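Local structure of aminotransferase class I and II (Anaerococcus prevotii, 4EMY) at residues M67-E81 / A294-I308. The protein probably acts as a pyridoxal-5'-phosphate-dependent transaminase of the class I and II aminotransferase family, working as a homodimer. Numbering follows the deposited sequence.
Sequences MDRSHIASYAPIEGE and ARCNWSNGTHAAQNI. With PLP (pyridoxal-5'-phosphate), chain F.
His303 ND1 is shared by two oxygens of Ser74: it donates to the carbonyl O at 2.8 Å, rising toward it from above the carbonyl plane, and to OG, which sits almost in the plane of the ring. Across the ring, His303 NE2 donates to Glu81 OE2 over 2.7 Å; the carboxylate is met on its anti side and lies nearly coplanar with the imidazole. With CG anti to the backbone N (chi1 -155°), the ring leaves helix 303-311 and reaches in between the two carriers of these oxygens. Its faces are filled as well, Ala76 CA over the centre of one and Asn307 ND2 over the centre of the other, 3.5 Å above the plane. With acceptors facing both nitrogens, the imidazole is probably protonated, a charge the Glu81 carboxylate would balance. Replacing His303 by an alanine would probably leave that carboxylate without its mate and open a gap between Ala76 and Asn307. Ser74 OG is itself fixed by donating to Ser70 O one helical turn back. One turn along from His303, Gln306 OE1 accepts a fairly straight bond from Glu81 N at 2.9 Å.

Apolar packing takes over at both ends. The selenomethionine Met67 lays CE against Asn307 CB and Ile308 CG1, while Ile72 CG2 meets Ala304 CB at 3.8 Å, with Leu64 of helix 58-66 touching both residues. At the far end Ile78 sets CG2 on Ala294 CB and CD1 beside Arg295 CD. Asn300 ND2 bonds weakly to Ala76 O and lies close to Tyr75 CD1. Tyr75 OH then donates to PLP O1P at 2.6 Å, on a cofactor also bonded by, among others, Thr111, Ser258, Lys261 and Arg269 of the second subunit: the shared active site at the dimer interface of a fold-type I aminotransferase.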
HETATM    1  N   MSE A  67      -0.636 -17.386  15.528  1.00 51.64           N
HETATM    2  CA  MSE A  67      -1.861 -16.906  14.900  1.00 51.18           C
HETATM    3  C   MSE A  67      -2.484 -17.938  13.973  1.00 51.26           C
HETATM    4  O   MSE A  67      -1.775 -18.640  13.248  1.00 51.09           O
HETATM    5  CB  MSE A  67      -1.558 -15.640  14.104  1.00 49.84           C
HETATM    6  CG  MSE A  67      -2.760 -14.914  13.623  1.00 49.44           C
HETATM    7 SE   MSE A  67      -2.217 -13.152  13.067  1.00 49.05          SE
HETATM    8  CE  MSE A  67      -1.669 -12.430  14.799  1.00 48.97           C
ATOM      9  N   ASP A  68      -3.813 -18.015  13.996  1.00 51.54           N
ATOM     10  CA  ASP A  68      -4.553 -18.874  13.081  1.00 51.48           C
ATOM     11  C   ASP A  68      -4.409 -18.342  11.654  1.00 49.56           C
ATOM     12  O   ASP A  68      -4.495 -17.132  11.424  1.00 48.27           O
ATOM     13  CB  ASP A  68      -6.026 -18.951  13.498  1.00 52.78           C
ATOM     14  CG  ASP A  68      -6.727 -20.197  12.964  1.00 54.10           C
ATOM     15  OD1 ASP A  68      -6.066 -21.252  12.811  1.00 55.09           O
ATOM     16  OD2 ASP A  68      -7.953 -20.127  12.712  1.00 54.36           O
ATOM     17  N   ARG A  69      -4.165 -19.259  10.714  1.00 49.08           N
ATOM     18  CA  ARG A  69      -3.948 -18.926   9.305  1.00 47.56           C
ATOM     19  C   ARG A  69      -5.037 -18.000   8.752  1.00 46.58           C
ATOM     20  O   ARG A  69      -4.752 -17.067   8.000  1.00 45.31           O
ATOM     21  CB  ARG A  69      -3.853 -20.199   8.455  1.00 47.92           C
ATOM     22  CG  ARG A  69      -2.443 -20.606   8.060  1.00 47.82           C
ATOM     23  CD  ARG A  69      -1.970 -21.834   8.818  1.00 49.39           C
ATOM     24  NE  ARG A  69      -0.622 -22.247   8.412  1.00 49.52           N
ATOM     25  CZ  ARG A  69      -0.319 -23.391   7.800  1.00 50.13           C
ATOM     26  NH1 ARG A  69      -1.259 -24.281   7.508  1.00 50.83           N
ATOM     27  NH2 ARG A  69       0.944 -23.646   7.482  1.00 50.20           N
ATOM     28  N   SER A  70      -6.278 -18.260   9.147  1.00 47.09           N
ATOM     29  CA  SER A  70      -7.421 -17.448   8.749  1.00 46.55           C
ATOM     30  C   SER A  70      -7.250 -15.956   9.043  1.00 45.60           C
ATOM     31  O   SER A  70      -7.745 -15.120   8.293  1.00 44.72           O
ATOM     32  CB  SER A  70      -8.681 -17.971   9.424  1.00 47.78           C
ATOM     33  OG  SER A  70      -8.392 -18.368  10.752  1.00 48.79           O
ATOM     34  N   HIS A  71      -6.545 -15.629  10.124  1.00 45.82           N
ATOM     35  CA  HIS A  71      -6.292 -14.234  10.489  1.00 45.06           C
ATOM     36  C   HIS A  71      -5.236 -13.597   9.629  1.00 43.75           C
ATOM     37  O   HIS A  71      -5.281 -12.380   9.382  1.00 43.08           O
ATOM     38  CB  HIS A  71      -5.921 -14.120  11.955  1.00 46.25           C
ATOM     39  CG  HIS A  71      -7.066 -14.416  12.892  1.00 47.89           C
ATOM     40  ND1 HIS A  71      -7.186 -15.595  13.547  1.00 49.32           N
ATOM     41  CD2 HIS A  71      -8.167 -13.643  13.259  1.00 48.21           C
ATOM     42  CE1 HIS A  71      -8.303 -15.574  14.301  1.00 50.38           C
ATOM     43  NE2 HIS A  71      -8.904 -14.378  14.122  1.00 49.85           N
ATOM     44  N   ILE A  72      -4.285 -14.413   9.163  1.00 43.21           N
ATOM     45  CA  ILE A  72      -3.253 -13.974   8.220  1.00 41.77           C
ATOM     46  C   ILE A  72      -3.804 -13.871   6.786  1.00 40.98           C
ATOM     47  O   ILE A  72      -3.583 -12.872   6.095  1.00 39.93           O
ATOM     48  CB  ILE A  72      -2.017 -14.896   8.250  1.00 41.99           C
ATOM     49  CG1 ILE A  72      -1.556 -15.142   9.696  1.00 42.84           C
ATOM     50  CG2 ILE A  72      -0.885 -14.297   7.431  1.00 41.12           C
ATOM     51  CD1 ILE A  72      -0.498 -16.216   9.865  1.00 43.21           C
ATOM     52  N   ALA A  73      -4.540 -14.899   6.364  1.00 41.28           N
ATOM     53  CA  ALA A  73      -5.013 -15.030   4.981  1.00 40.56           C
ATOM     54  C   ALA A  73      -6.117 -14.058   4.547  1.00 39.75           C
ATOM     55  O   ALA A  73      -6.087 -13.562   3.425  1.00 39.08           O
ATOM     56  CB  ALA A  73      -5.448 -16.463   4.715  1.00 41.36           C
ATOM     57  N   SER A  74      -7.087 -13.804   5.425  1.00 39.89           N
ATOM     58  CA  SER A  74      -8.300 -13.038   5.076  1.00 39.36           C
ATOM     59  C   SER A  74      -8.076 -11.533   4.905  1.00 38.19           C
ATOM     60  O   SER A  74      -7.166 -10.960   5.504  1.00 37.89           O
ATOM     61  CB  SER A  74      -9.382 -13.272   6.128  1.00 40.20           C
ATOM     62  OG  SER A  74      -8.911 -12.918   7.421  1.00 40.46           O
ATOM     63  N   TYR A  75      -8.915 -10.896   4.092  1.00 37.54           N
ATOM     64  CA  TYR A  75      -8.825  -9.452   3.883  1.00 36.68           C
ATOM     65  C   TYR A  75      -9.087  -8.691   5.183  1.00 36.69           C
ATOM     66  O   TYR A  75      -9.881  -9.123   6.022  1.00 37.45           O
ATOM     67  CB  TYR A  75      -9.809  -8.978   2.805  1.00 36.64           C
ATOM     68  CG  TYR A  75      -9.373  -9.200   1.364  1.00 36.41           C
ATOM     69  CD1 TYR A  75      -8.177  -8.656   0.874  1.00 35.99           C
ATOM     70  CD2 TYR A  75     -10.176  -9.920   0.480  1.00 36.68           C
ATOM     71  CE1 TYR A  75      -7.790  -8.849  -0.443  1.00 35.77           C
ATOM     72  CE2 TYR A  75      -9.795 -10.119  -0.833  1.00 36.49           C
ATOM     73  CZ  TYR A  75      -8.606  -9.586  -1.287  1.00 36.06           C
ATOM     74  OH  TYR A  75      -8.232  -9.788  -2.594  1.00 36.22           O
ATOM     75  N   ALA A  76      -8.401  -7.568   5.360  1.00 35.79           N
ATOM     76  CA  ALA A  76      -8.714  -6.685   6.464  1.00 35.81           C
ATOM     77  C   ALA A  76      -9.781  -5.683   5.996  1.00 35.50           C
ATOM     78  O   ALA A  76      -9.845  -5.363   4.808  1.00 34.85           O
ATOM     79  CB  ALA A  76      -7.459  -5.975   6.941  1.00 35.40           C
ATOM     80  N   PRO A  77     -10.646  -5.212   6.913  1.00 35.97           N
ATOM     81  CA  PRO A  77     -11.567  -4.148   6.512  1.00 35.84           C
ATOM     82  C   PRO A  77     -10.791  -2.954   5.973  1.00 35.06           C
ATOM     83  O   PRO A  77      -9.637  -2.754   6.372  1.00 34.85           O
ATOM     84  CB  PRO A  77     -12.292  -3.778   7.811  1.00 36.72           C
ATOM     85  CG  PRO A  77     -11.773  -4.692   8.874  1.00 37.27           C
ATOM     86  CD  PRO A  77     -11.002  -5.790   8.218  1.00 36.89           C
ATOM     87  N   ILE A  78     -11.409  -2.194   5.064  1.00 34.69           N
ATOM     88  CA  ILE A  78     -10.768  -1.032   4.431  1.00 34.08           C
ATOM     89  C   ILE A  78     -10.004  -0.222   5.472  1.00 34.15           C
ATOM     90  O   ILE A  78      -8.815   0.049   5.324  1.00 33.69           O
ATOM     91  CB  ILE A  78     -11.785  -0.036   3.779  1.00 34.19           C
ATOM     92  CG1 ILE A  78     -12.934  -0.735   3.037  1.00 34.35           C
ATOM     93  CG2 ILE A  78     -11.058   0.967   2.894  1.00 33.67           C
ATOM     94  CD1 ILE A  78     -12.604  -1.219   1.645  1.00 33.85           C
ATOM     95  N   GLU A  79     -10.719   0.155   6.526  1.00 34.81           N
ATOM     96  CA  GLU A  79     -10.239   1.117   7.503  1.00 35.07           C
ATOM     97  C   GLU A  79      -9.246   0.492   8.467  1.00 35.12           C
ATOM     98  O   GLU A  79      -8.506   1.200   9.151  1.00 35.21           O
ATOM     99  CB  GLU A  79     -11.424   1.711   8.270  1.00 35.98           C
ATOM    100  CG  GLU A  79     -12.286   2.670   7.454  1.00 36.12           C
ATOM    101  CD  GLU A  79     -13.401   1.992   6.663  1.00 36.21           C
ATOM    102  OE1 GLU A  79     -13.488   0.742   6.661  1.00 36.12           O
ATOM    103  OE2 GLU A  79     -14.205   2.730   6.038  1.00 36.46           O
ATOM    104  N   GLY A  80      -9.228  -0.841   8.490  1.00 35.11           N
ATOM    105  CA  GLY A  80      -8.475  -1.617   9.465  1.00 35.30           C
ATOM    106  C   GLY A  80      -9.473  -2.226  10.418  1.00 36.22           C
ATOM    107  O   GLY A  80     -10.609  -1.746  10.522  1.00 36.64           O
ATOM    108  N   GLU A  81      -9.055  -3.295  11.095  1.00 36.64           N
ATOM    109  CA  GLU A  81      -9.876  -3.981  12.095  1.00 37.69           C
ATOM    110  C   GLU A  81     -10.364  -3.007  13.165  1.00 38.44           C
ATOM    111  O   GLU A  81      -9.606  -2.148  13.632  1.00 38.30           O
ATOM    112  CB  GLU A  81      -9.085  -5.122  12.745  1.00 38.12           C
ATOM    113  CG  GLU A  81      -8.945  -6.384  11.896  1.00 37.91           C
ATOM    114  CD  GLU A  81     -10.235  -7.191  11.772  1.00 38.60           C
ATOM    115  OE1 GLU A  81     -11.144  -7.029  12.617  1.00 39.57           O
ATOM    116  OE2 GLU A  81     -10.347  -7.999  10.824  1.00 38.29           O
ATOM    117  N   ALA A 294      -7.779   4.518   0.637  1.00 37.52           N
ATOM    118  CA  ALA A 294      -7.289   3.151   0.909  1.00 36.95           C
ATOM    119  C   ALA A 294      -7.778   2.188  -0.155  1.00 37.88           C
ATOM    120  O   ALA A 294      -7.032   1.313  -0.598  1.00 37.88           O
ATOM    121  CB  ALA A 294      -7.718   2.663   2.288  1.00 35.83           C
ATOM    122  N   ARG A 295      -9.029   2.378  -0.573  1.00 38.80           N
ATOM    123  CA  ARG A 295      -9.664   1.482  -1.523  1.00 39.90           C
ATOM    124  C   ARG A 295      -9.024   1.596  -2.885  1.00 41.10           C
ATOM    125  O   ARG A 295      -8.919   0.613  -3.612  1.00 41.94           O
ATOM    126  CB  ARG A 295     -11.167   1.749  -1.636  1.00 40.61           C
ATOM    127  CG  ARG A 295     -11.915   0.559  -2.219  1.00 41.53           C
ATOM    128  CD  ARG A 295     -11.533  -0.711  -1.445  1.00 40.71           C
ATOM    129  NE  ARG A 295     -11.594  -1.959  -2.212  1.00 41.59           N
ATOM    130  CZ  ARG A 295     -12.705  -2.496  -2.712  1.00 42.55           C
ATOM    131  NH1 ARG A 295     -13.881  -1.887  -2.578  1.00 42.76           N
ATOM    132  NH2 ARG A 295     -12.634  -3.644  -3.373  1.00 43.52           N
ATOM    133  N   CYS A 296      -8.577   2.800  -3.205  1.00 41.55           N
ATOM    134  CA  CYS A 296      -7.991   3.081  -4.493  1.00 43.18           C
ATOM    135  C   CYS A 296      -6.512   2.769  -4.552  1.00 42.73           C
ATOM    136  O   CYS A 296      -6.016   2.329  -5.578  1.00 44.23           O
ATOM    137  CB  CYS A 296      -8.255   4.533  -4.873  1.00 44.52           C
ATOM    138  SG  CYS A 296     -10.021   4.866  -5.069  1.00 45.95           S
ATOM    139  N   ASN A 297      -5.806   2.968  -3.448  1.00 41.19           N
ATOM    140  CA  ASN A 297      -4.354   2.845  -3.463  1.00 40.78           C
ATOM    141  C   ASN A 297      -3.772   1.499  -3.009  1.00 39.84           C
ATOM    142  O   ASN A 297      -2.830   1.012  -3.624  1.00 40.59           O
ATOM    143  CB  ASN A 297      -3.711   4.030  -2.732  1.00 40.32           C
ATOM    144  CG  ASN A 297      -4.014   5.364  -3.411  1.00 41.76           C
ATOM    145  OD1 ASN A 297      -3.480   5.661  -4.483  1.00 43.59           O
ATOM    146  ND2 ASN A 297      -4.877   6.166  -2.795  1.00 41.34           N
ATOM    147  N   TRP A 298      -4.328   0.888  -1.964  1.00 38.39           N
ATOM    148  CA  TRP A 298      -3.795  -0.398  -1.478  1.00 37.73           C
ATOM    149  C   TRP A 298      -4.845  -1.419  -1.108  1.00 37.58           C
ATOM    150  O   TRP A 298      -4.519  -2.532  -0.683  1.00 37.30           O
ATOM    151  CB  TRP A 298      -2.831  -0.178  -0.315  1.00 36.42           C
ATOM    152  CG  TRP A 298      -3.446   0.550   0.850  1.00 35.34           C
ATOM    153  CD1 TRP A 298      -4.201   0.010   1.887  1.00 34.74           C
ATOM    154  CD2 TRP A 298      -3.379   1.991   1.137  1.00 35.02           C
ATOM    155  NE1 TRP A 298      -4.596   0.989   2.766  1.00 34.20           N
ATOM    156  CE2 TRP A 298      -4.137   2.198   2.375  1.00 34.28           C
ATOM    157  CE3 TRP A 298      -2.786   3.086   0.518  1.00 35.44           C
ATOM    158  CZ2 TRP A 298      -4.277   3.451   2.948  1.00 34.05           C
ATOM    159  CZ3 TRP A 298      -2.939   4.345   1.102  1.00 35.17           C
ATOM    160  CH2 TRP A 298      -3.666   4.521   2.288  1.00 34.54           C
ATOM    161  N   SER A 299      -6.113  -1.041  -1.279  1.00 37.87           N
ATOM    162  CA  SER A 299      -7.283  -1.870  -0.934  1.00 37.80           C
ATOM    163  C   SER A 299      -7.481  -2.118   0.566  1.00 36.57           C
ATOM    164  O   SER A 299      -8.554  -1.864   1.098  1.00 36.49           O
ATOM    165  CB  SER A 299      -7.293  -3.188  -1.712  1.00 38.87           C
ATOM    166  OG  SER A 299      -8.530  -3.843  -1.552  1.00 39.18           O
ATOM    167  N   ASN A 300      -6.456  -2.624   1.235  1.00 35.99           N
ATOM    168  CA  ASN A 300      -6.523  -2.922   2.669  1.00 35.16           C
ATOM    169  C   ASN A 300      -5.156  -3.279   3.233  1.00 34.75           C
ATOM    170  O   ASN A 300      -4.227  -3.573   2.481  1.00 35.38           O
ATOM    171  CB  ASN A 300      -7.546  -4.021   2.984  1.00 35.56           C
ATOM    172  CG  ASN A 300      -7.668  -5.045   1.878  1.00 36.73           C
ATOM    173  OD1 ASN A 300      -6.709  -5.332   1.169  1.00 37.47           O
ATOM    174  ND2 ASN A 300      -8.853  -5.600   1.723  1.00 37.31           N
ATOM    175  N   GLY A 301      -5.039  -3.241   4.559  1.00 34.05           N
ATOM    176  CA  GLY A 301      -3.755  -3.411   5.232  1.00 33.62           C
ATOM    177  C   GLY A 301      -3.313  -4.847   5.341  1.00 34.16           C
ATOM    178  O   GLY A 301      -4.069  -5.765   5.029  1.00 34.86           O
ATOM    179  N   THR A 302      -2.071  -5.035   5.769  1.00 34.11           N
ATOM    180  CA  THR A 302      -1.535  -6.367   6.022  1.00 34.90           C
ATOM    181  C   THR A 302      -2.273  -6.909   7.230  1.00 35.02           C
ATOM    182  O   THR A 302      -2.033  -6.472   8.356  1.00 34.72           O
ATOM    183  CB  THR A 302      -0.023  -6.327   6.321  1.00 35.00           C
ATOM    184  OG1 THR A 302       0.628  -5.442   5.397  1.00 34.77           O
ATOM    185  CG2 THR A 302       0.595  -7.715   6.215  1.00 36.22           C
ATOM    186  N   HIS A 303      -3.181  -7.846   6.992  1.00 35.61           N
ATOM    187  CA  HIS A 303      -4.063  -8.314   8.052  1.00 35.95           C
ATOM    188  C   HIS A 303      -3.321  -8.904   9.237  1.00 36.68           C
ATOM    189  O   HIS A 303      -3.629  -8.560  10.377  1.00 36.68           O
ATOM    190  CB  HIS A 303      -5.152  -9.234   7.505  1.00 36.71           C
ATOM    191  CG  HIS A 303      -6.406  -9.272   8.352  1.00 36.80           C
ATOM    192  ND1 HIS A 303      -7.339 -10.229   8.219  1.00 37.85           N
ATOM    193  CD2 HIS A 303      -6.845  -8.438   9.382  1.00 36.19           C
ATOM    194  CE1 HIS A 303      -8.327 -10.018   9.107  1.00 37.87           C
ATOM    195  NE2 HIS A 303      -8.026  -8.918   9.814  1.00 36.85           N
ATOM    196  N   ALA A 304      -2.318  -9.749   8.999  1.00 37.49           N
ATOM    197  CA  ALA A 304      -1.569 -10.346  10.116  1.00 38.43           C
ATOM    198  C   ALA A 304      -1.035  -9.309  11.107  1.00 37.58           C
ATOM    199  O   ALA A 304      -1.135  -9.502  12.325  1.00 38.26           O
ATOM    200  CB  ALA A 304      -0.442 -11.245   9.617  1.00 39.58           C
ATOM    201  N   ALA A 305      -0.492  -8.210  10.583  1.00 36.25           N
ATOM    202  CA  ALA A 305       0.101  -7.156  11.408  1.00 35.52           C
ATOM    203  C   ALA A 305      -0.925  -6.470  12.320  1.00 35.19           C
ATOM    204  O   ALA A 305      -0.621  -6.114  13.467  1.00 35.50           O
ATOM    205  CB  ALA A 305       0.799  -6.134  10.531  1.00 34.45           C
ATOM    206  N   GLN A 306      -2.140  -6.294  11.811  1.00 34.72           N
ATOM    207  CA  GLN A 306      -3.207  -5.684  12.588  1.00 34.50           C
ATOM    208  C   GLN A 306      -3.601  -6.587  13.738  1.00 35.83           C
ATOM    209  O   GLN A 306      -3.782  -6.132  14.861  1.00 36.17           O
ATOM    210  CB  GLN A 306      -4.418  -5.392  11.708  1.00 33.95           C
ATOM    211  CG  GLN A 306      -4.154  -4.367  10.623  1.00 32.83           C
ATOM    212  CD  GLN A 306      -5.395  -4.011   9.829  1.00 32.63           C
ATOM    213  OE1 GLN A 306      -6.509  -4.438  10.147  1.00 33.03           O
ATOM    214  NE2 GLN A 306      -5.208  -3.205   8.787  1.00 32.19           N
ATOM    215  N   ASN A 307      -3.724  -7.872  13.445  1.00 36.94           N
ATOM    216  CA  ASN A 307      -4.046  -8.874  14.452  1.00 38.65           C
ATOM    217  C   ASN A 307      -2.943  -9.029  15.496  1.00 39.56           C
ATOM    218  O   ASN A 307      -3.229  -9.308  16.663  1.00 40.80           O
ATOM    219  CB  ASN A 307      -4.379 -10.208  13.787  1.00 39.78           C
ATOM    220  CG  ASN A 307      -5.713 -10.174  13.067  1.00 39.32           C
ATOM    221  OD1 ASN A 307      -6.698  -9.653  13.591  1.00 39.15           O
ATOM    222  ND2 ASN A 307      -5.754 -10.729  11.858  1.00 39.39           N
ATOM    223  N   ILE A 308      -1.696  -8.822  15.073  1.00 39.10           N
ATOM    224  CA  ILE A 308      -0.557  -8.826  15.988  1.00 39.92           C
ATOM    225  C   ILE A 308      -0.737  -7.739  17.047  1.00 39.74           C
ATOM    226  O   ILE A 308      -0.627  -8.016  18.246  1.00 41.26           O
ATOM    227  CB  ILE A 308       0.803  -8.702  15.253  1.00 39.39           C
ATOM    228  CG1 ILE A 308       1.109  -9.991  14.481  1.00 40.42           C
ATOM    229  CG2 ILE A 308       1.935  -8.421  16.239  1.00 39.99           C
ATOM    230  CD1 ILE A 308       2.296  -9.906  13.543  1.00 39.92           C
TER
HETATM  231  N1  PLP F 501      -9.013  -7.211  -9.485  1.00 37.31           N
HETATM  232  C2  PLP F 501     -10.271  -7.793  -9.509  1.00 37.53           C
HETATM  233  C2A PLP F 501     -11.024  -7.899 -10.800  1.00 35.45           C
HETATM  234  C3  PLP F 501     -10.834  -8.286  -8.334  1.00 38.58           C
HETATM  235  O3  PLP F 501     -12.075  -8.868  -8.319  1.00 37.31           O
HETATM  236  C4  PLP F 501     -10.135  -8.180  -7.143  1.00 39.92           C
HETATM  237  C4A PLP F 501     -10.934  -8.194  -5.872  1.00 43.19           C
HETATM  238  O4A PLP F 501     -11.135  -9.263  -5.295  1.00 50.73           O
HETATM  239  C5  PLP F 501      -8.867  -7.601  -7.130  1.00 38.62           C
HETATM  240  C6  PLP F 501      -8.305  -7.110  -8.305  1.00 36.92           C
HETATM  241  C5A PLP F 501      -8.143  -7.495  -5.804  1.00 37.28           C
HETATM  242  O4P PLP F 501      -6.751  -7.559  -5.949  1.00 34.36           O
HETATM  243  P   PLP F 501      -5.863  -7.426  -4.634  1.00 31.78           P
HETATM  244  O1P PLP F 501      -6.567  -8.061  -3.465  1.00 31.83           O
HETATM  245  O2P PLP F 501      -5.561  -5.990  -4.322  1.00 30.86           O
HETATM  246  O3P PLP F 501      -4.596  -8.167  -4.950  1.00 32.78           O